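Local coordinates for magnesium transporter, putative (Shewanella oneidensis MR-1, PDB 3KXR), which probably carries magnesium or other cations across the membrane, this chain being the part with its CBS pair and a piece of the MgtE N domain, at residues Q63-S68 with R81-D86; C87-F92 with R146-P151. All coordinates share one frame; numbering follows the deposited sequence.

Interaction 1: Q63-S68 with R81-D86; sequences QMLVLS and RRIELD
L65 meets L85 and I83 through methyl groups, and no hydrogen bond joins 63-68 to 81-86. The evidence is in the distances: L65 CD1 lies 4.0 Å from L85 CD2 and 3.9 Å from I83 CG2, and in both pairs the side chains run past each other in opposite directions. L85 CD2 also comes to 4.0 Å from M64 CA, so this one methyl meets both a side chain and the backbone. In L85 a chi1 of -152° sets CG roughly opposite the backbone N and points the isopropyl end at M64 and L65. At I83 it is the CG2 branch that reaches L65. Q63 approaches L85 loosely, since its OE1 is 4.2 Å from L85 CD1; that oxygen instead accepts a hydrogen bond from the backbone N of L9 of the second subunit. The buried surface of 177 Å² is modest, consistent with a few methyl contacts. Farther out, F79 and F80 of helix 73-82 pack on L65, and R162 of strand 159-164 touches M64 and L85. The contact thus lies within the beta-alpha-beta unit of strand 66-68, helix 73-82 and strand 90-94, at the exit of its helix.

Interaction 2: C87-F92 with R146-P151; sequences CNDNLF and REIELP
E149 reaches into the backbone of 88-90, where its OE2 accepts three hydrogen bonds: from D89 N and N90 N, both 2.9 Å away, and from N88 ND2 at 3.0 Å. The two backbone donors meet OE2 nearly end-on to its C-O bond, whereas N88 ND2 meets its syn lone pair, with OE2 29° out of the N88 amide plane. A chi1 of 61° places CG between the backbone N and carbonyl carbon, and the extended chain carries the carboxylate to these donors. OE1 forms a salt bridge with R162. A glutamine here would probably leave R162 without its charge partner and set an NH2 or a neutral oxygen against the three donors. F92 packs closely on P151, whose CB stands 3.8 Å from the ring centroid in a CH-pi contact. Also buried, N90 ND2 donates to E147 OE1, which forms a salt bridge with R105 of strand 100-105; a water bridges this oxygen to D89 OD1 and I148 N. The looser edge lies at partly exposed C87, D89 and I148, where I148 CD1 is 3.6 Å from N88 N. The short axes of 90-92 and 149-151 approach to 8.6 Å at 8°, in separate sheets, packing the two CBS motifs together between strands 100-105 and 159-164.

Overall arrangement
Segment 81-86 runs straight on into 87-92, so interaction 1 comes first in sequence; the centres of the two contacts are about 10 Å apart. They meet directly through strands 66-68 and 90-94, parallel neighbours in one three-stranded sheet: L65 O lies 2.9 Å from F92 N, and L67 N 2.9 Å from F92 O, both probable hydrogen bonds. Interaction 1 stays inside the first CBS domain, whereas interaction 2 crosses from it to the second, whose own three-stranded sheet contains strand 149-153. A second subunit borders interaction 1, with F10 of that subunit packing on Q63, while no other chain of the assembly touches interaction 2. Packing within one CBS domain is therefore continuous with the interface that joins the CBS pair.

Interaction 1: Q63-S68 with R81-D86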
loop_
_atom_site.group_PDB
_atom_site.type_symbol
_atom_site.label_atom_id
_atom_site.label_comp_id
_atom_site.label_asym_id
_atom_site.label_seq_id
_atom_site.Cartn_x
_atom_site.Cartn_y
_atom_site.Cartn_z
ATOM N N GLN A 63 10.201 15.011 0.046
ATOM C CA GLN A 63 11.294 14.664 0.980
ATOM C C GLN A 63 12.062 15.870 1.456
ATOM O O GLN A 63 12.737 16.532 0.681
ATOM C CB GLN A 63 12.303 13.714 0.309
ATOM C CG GLN A 63 12.081 12.308 0.689
ATOM C CD GLN A 63 12.744 11.302 -0.205
ATOM O OE1 GLN A 63 13.775 10.728 0.157
ATOM N NE2 GLN A 63 12.118 11.018 -1.347
HETATM N N MSE A 64 11.991 16.145 2.738
HETATM C CA MSE A 64 12.639 17.313 3.250
HETATM C C MSE A 64 12.731 17.289 4.753
HETATM O O MSE A 64 12.033 16.577 5.426
HETATM C CB MSE A 64 11.851 18.549 2.823
HETATM C CG MSE A 64 10.439 18.542 3.350
HETATM SE SE MSE A 64 9.403 20.107 2.804
HETATM C CE MSE A 64 7.554 19.424 3.133
ATOM N N LEU A 65 13.607 18.117 5.279
ATOM C CA LEU A 65 13.657 18.366 6.705
ATOM C C LEU A 65 12.667 19.518 7.055
ATOM O O LEU A 65 12.842 20.659 6.662
ATOM C CB LEU A 65 15.116 18.650 7.104
ATOM C CG LEU A 65 15.985 17.469 7.608
ATOM C CD1 LEU A 65 15.843 16.185 6.843
ATOM C CD2 LEU A 65 17.440 17.905 7.717
ATOM N N VAL A 66 11.594 19.186 7.767
ATOM C CA VAL A 66 10.624 20.175 8.220
ATOM C C VAL A 66 10.237 19.919 9.703
ATOM O O VAL A 66 10.133 18.777 10.138
ATOM C CB VAL A 66 9.367 20.166 7.298
ATOM C CG1 VAL A 66 8.872 18.737 7.117
ATOM C CG2 VAL A 66 8.288 21.063 7.849
ATOM N N LEU A 67 10.057 20.986 10.478
ATOM C CA LEU A 67 9.588 20.884 11.861
ATOM C C LEU A 67 8.564 21.992 12.128
ATOM O O LEU A 67 8.565 23.039 11.456
ATOM C CB LEU A 67 10.777 21.001 12.835
ATOM C CG LEU A 67 11.808 19.862 12.934
ATOM C CD1 LEU A 67 12.986 20.248 13.777
ATOM C CD2 LEU A 67 11.139 18.617 13.503
ATOM N N SER A 68 7.691 21.783 13.097
ATOM C CA SER A 68 6.696 22.793 13.426
ATOM C C SER A 68 7.342 23.899 14.259
ATOM O O SER A 68 8.482 23.796 14.703
ATOM C CB SER A 68 5.529 22.205 14.227
ATOM O OG SER A 68 5.952 21.911 15.566
ATOM N N ARG A 81 21.584 15.189 12.025
ATOM C CA ARG A 81 22.552 14.122 12.317
ATOM C C ARG A 81 21.975 12.724 12.001
ATOM O O ARG A 81 22.729 11.804 11.691
ATOM C CB ARG A 81 23.077 14.197 13.759
ATOM C CG ARG A 81 24.022 15.420 14.065
ATOM C CD ARG A 81 25.483 15.301 13.530
ATOM N N ARG A 82 20.654 12.566 12.038
ATOM C CA ARG A 82 20.054 11.235 11.920
ATOM C C ARG A 82 19.594 10.868 10.511
ATOM O O ARG A 82 19.249 9.756 10.264
ATOM C CB ARG A 82 18.850 11.150 12.843
ATOM C CG ARG A 82 17.606 11.862 12.261
ATOM C CD ARG A 82 16.495 12.084 13.282
ATOM N NE ARG A 82 16.044 10.841 13.928
ATOM C CZ ARG A 82 15.004 10.753 14.764
ATOM N NH1 ARG A 82 14.267 11.831 15.068
ATOM N NH2 ARG A 82 14.704 9.576 15.307
ATOM N N ILE A 83 19.535 11.830 9.612
ATOM C CA ILE A 83 18.992 11.631 8.271
ATOM C C ILE A 83 20.038 12.016 7.274
ATOM O O ILE A 83 20.695 13.040 7.436
ATOM C CB ILE A 83 17.782 12.560 8.008
ATOM C CG1 ILE A 83 16.535 12.021 8.692
ATOM C CG2 ILE A 83 17.496 12.641 6.583
ATOM C CD1 ILE A 83 16.424 10.477 8.681
ATOM N N GLU A 84 20.190 11.190 6.252
ATOM C CA GLU A 84 21.042 11.502 5.135
ATOM C C GLU A 84 20.112 11.839 3.983
ATOM O O GLU A 84 19.224 11.087 3.653
ATOM C CB GLU A 84 21.910 10.311 4.814
ATOM C CG GLU A 84 23.340 10.669 4.449
ATOM C CD GLU A 84 24.164 9.443 4.236
ATOM O OE1 GLU A 84 23.625 8.313 4.387
ATOM O OE2 GLU A 84 25.364 9.601 3.923
ATOM N N LEU A 85 20.284 13.010 3.402
ATOM C CA LEU A 85 19.420 13.459 2.339
ATOM C C LEU A 85 20.222 14.246 1.314
ATOM O O LEU A 85 21.095 15.044 1.668
ATOM C CB LEU A 85 18.383 14.356 2.939
ATOM C CG LEU A 85 17.063 14.412 2.242
ATOM C CD1 LEU A 85 16.443 13.050 2.396
ATOM C CD2 LEU A 85 16.244 15.511 2.939
ATOM N N ASP A 86 19.943 13.997 0.043
ATOM C CA ASP A 86 20.610 14.691 -1.036
ATOM C C ASP A 86 20.376 16.210 -0.961
ATOM O O ASP A 86 19.259 16.670 -0.699
ATOM C CB ASP A 86 20.103 14.142 -2.375
ATOM C CG ASP A 86 20.944 14.580 -3.546
ATOM O OD1 ASP A 86 22.184 14.609 -3.430
ATOM O OD2 ASP A 86 20.365 14.887 -4.601
#

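Interaction 2: C87-F92 with R146-P151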
loop_
_atom_site.group_PDB
_atom_site.type_symbol
_atom_site.label_atom_id
_atom_site.label_comp_id
_atom_site.label_asym_id
_atom_site.label_seq_id
_atom_site.Cartn_x
_atom_site.Cartn_y
_atom_site.Cartn_z
ATOM N N CYS A 87 21.431 16.981 -1.186
ATOM C CA CYS A 87 21.329 18.428 -1.283
ATOM C C CYS A 87 20.595 19.033 -0.147
ATOM O O CYS A 87 19.636 19.764 -0.344
ATOM C CB CYS A 87 20.577 18.836 -2.532
ATOM S SG CYS A 87 21.594 18.801 -3.923
ATOM N N ASN A 88 21.054 18.741 1.052
ATOM C CA ASN A 88 20.337 19.160 2.199
ATOM C C ASN A 88 21.257 19.837 3.142
ATOM O O ASN A 88 22.190 19.229 3.627
ATOM C CB ASN A 88 19.721 17.968 2.880
ATOM C CG ASN A 88 19.004 18.344 4.158
ATOM O OD1 ASN A 88 19.255 17.734 5.197
ATOM N ND2 ASN A 88 18.111 19.357 4.092
ATOM N N ASP A 89 21.018 21.111 3.394
ATOM C CA ASP A 89 21.623 21.723 4.560
ATOM C C ASP A 89 20.761 22.800 5.200
ATOM O O ASP A 89 21.269 23.645 5.916
ATOM C CB ASP A 89 23.009 22.254 4.213
ATOM C CG ASP A 89 22.937 23.513 3.430
ATOM O OD1 ASP A 89 21.809 23.851 2.952
ATOM O OD2 ASP A 89 23.994 24.176 3.332
ATOM N N ASN A 90 19.454 22.729 4.955
ATOM C CA ASN A 90 18.493 23.633 5.544
ATOM C C ASN A 90 17.330 22.839 6.069
ATOM O O ASN A 90 17.084 21.710 5.663
ATOM C CB ASN A 90 18.008 24.661 4.517
ATOM C CG ASN A 90 19.033 25.696 4.227
ATOM O OD1 ASN A 90 19.930 25.920 5.024
ATOM N ND2 ASN A 90 18.928 26.337 3.088
ATOM N N LEU A 91 16.585 23.463 6.960
ATOM C CA LEU A 91 15.416 22.824 7.538
ATOM C C LEU A 91 14.288 23.859 7.609
ATOM O O LEU A 91 14.527 25.036 7.898
ATOM C CB LEU A 91 15.819 22.255 8.887
ATOM C CG LEU A 91 14.867 21.497 9.782
ATOM C CD1 LEU A 91 15.674 20.571 10.696
ATOM C CD2 LEU A 91 14.112 22.532 10.572
ATOM N N PHE A 92 13.083 23.432 7.279
ATOM C CA PHE A 92 11.986 24.356 7.094
ATOM C C PHE A 92 11.037 24.322 8.267
ATOM O O PHE A 92 10.753 23.250 8.791
ATOM C CB PHE A 92 11.268 24.016 5.787
ATOM C CG PHE A 92 12.196 23.978 4.627
ATOM C CD1 PHE A 92 13.065 25.036 4.387
ATOM C CD2 PHE A 92 12.270 22.868 3.803
ATOM C CE1 PHE A 92 13.961 24.992 3.322
ATOM C CE2 PHE A 92 13.174 22.825 2.725
ATOM C CZ PHE A 92 14.018 23.886 2.500
ATOM N N ARG A 146 23.159 31.019 -2.554
ATOM C CA ARG A 146 24.119 30.246 -1.776
ATOM C C ARG A 146 23.448 28.984 -1.228
ATOM O O ARG A 146 24.011 28.274 -0.423
ATOM C CB ARG A 146 24.806 31.123 -0.734
ATOM C CG ARG A 146 23.912 32.137 -0.028
ATOM C CD ARG A 146 23.184 31.496 1.161
ATOM N NE ARG A 146 24.110 30.964 2.180
ATOM C CZ ARG A 146 24.506 31.605 3.287
ATOM N NH1 ARG A 146 25.344 30.997 4.130
ATOM N NH2 ARG A 146 24.081 32.841 3.572
ATOM N N GLU A 147 22.271 28.680 -1.759
ATOM C CA GLU A 147 21.475 27.519 -1.344
ATOM C C GLU A 147 21.677 26.301 -2.232
ATOM O O GLU A 147 21.951 26.421 -3.431
ATOM C CB GLU A 147 19.984 27.840 -1.411
ATOM C CG GLU A 147 19.533 29.213 -0.897
ATOM C CD GLU A 147 19.850 29.444 0.562
ATOM O OE1 GLU A 147 20.188 28.471 1.288
ATOM O OE2 GLU A 147 19.784 30.615 0.985
ATOM N N ILE A 148 21.508 25.125 -1.649
ATOM C CA ILE A 148 21.494 23.909 -2.439
ATOM C C ILE A 148 20.081 23.301 -2.508
ATOM O O ILE A 148 19.864 22.238 -3.111
ATOM C CB ILE A 148 22.583 22.892 -1.954
ATOM C CG1 ILE A 148 22.379 22.440 -0.499
ATOM C CG2 ILE A 148 23.963 23.515 -2.116
ATOM C CD1 ILE A 148 23.366 21.236 -0.017
ATOM N N GLU A 149 19.110 23.996 -1.929
ATOM C CA GLU A 149 17.729 23.579 -2.046
ATOM C C GLU A 149 16.882 24.767 -1.729
ATOM O O GLU A 149 17.295 25.638 -0.960
ATOM C CB GLU A 149 17.430 22.472 -1.032
ATOM C CG GLU A 149 17.631 22.923 0.425
ATOM C CD GLU A 149 17.558 21.805 1.472
ATOM O OE1 GLU A 149 16.612 20.979 1.435
ATOM O OE2 GLU A 149 18.437 21.798 2.367
ATOM N N LEU A 150 15.678 24.793 -2.265
ATOM C CA LEU A 150 14.725 25.804 -1.839
ATOM C C LEU A 150 13.372 25.169 -1.544
ATOM O O LEU A 150 12.960 24.238 -2.236
ATOM C CB LEU A 150 14.542 26.863 -2.918
ATOM C CG LEU A 150 15.632 27.926 -3.118
ATOM C CD1 LEU A 150 15.278 28.837 -4.317
ATOM C CD2 LEU A 150 15.822 28.742 -1.832
ATOM N N PRO A 151 12.667 25.688 -0.541
ATOM C CA PRO A 151 11.308 25.253 -0.285
ATOM C C PRO A 151 10.345 25.766 -1.341
ATOM O O PRO A 151 10.520 26.885 -1.880
ATOM C CB PRO A 151 10.988 25.897 1.068
ATOM C CG PRO A 151 11.804 27.093 1.086
ATOM C CD PRO A 151 13.033 26.826 0.310
HETATM O O HOH W 1 20.563 25.294 1.044
HETATM O O HOH W 2 15.298 20.182 3.966
HETATM O O HOH W 3 16.649 26.676 1.517
#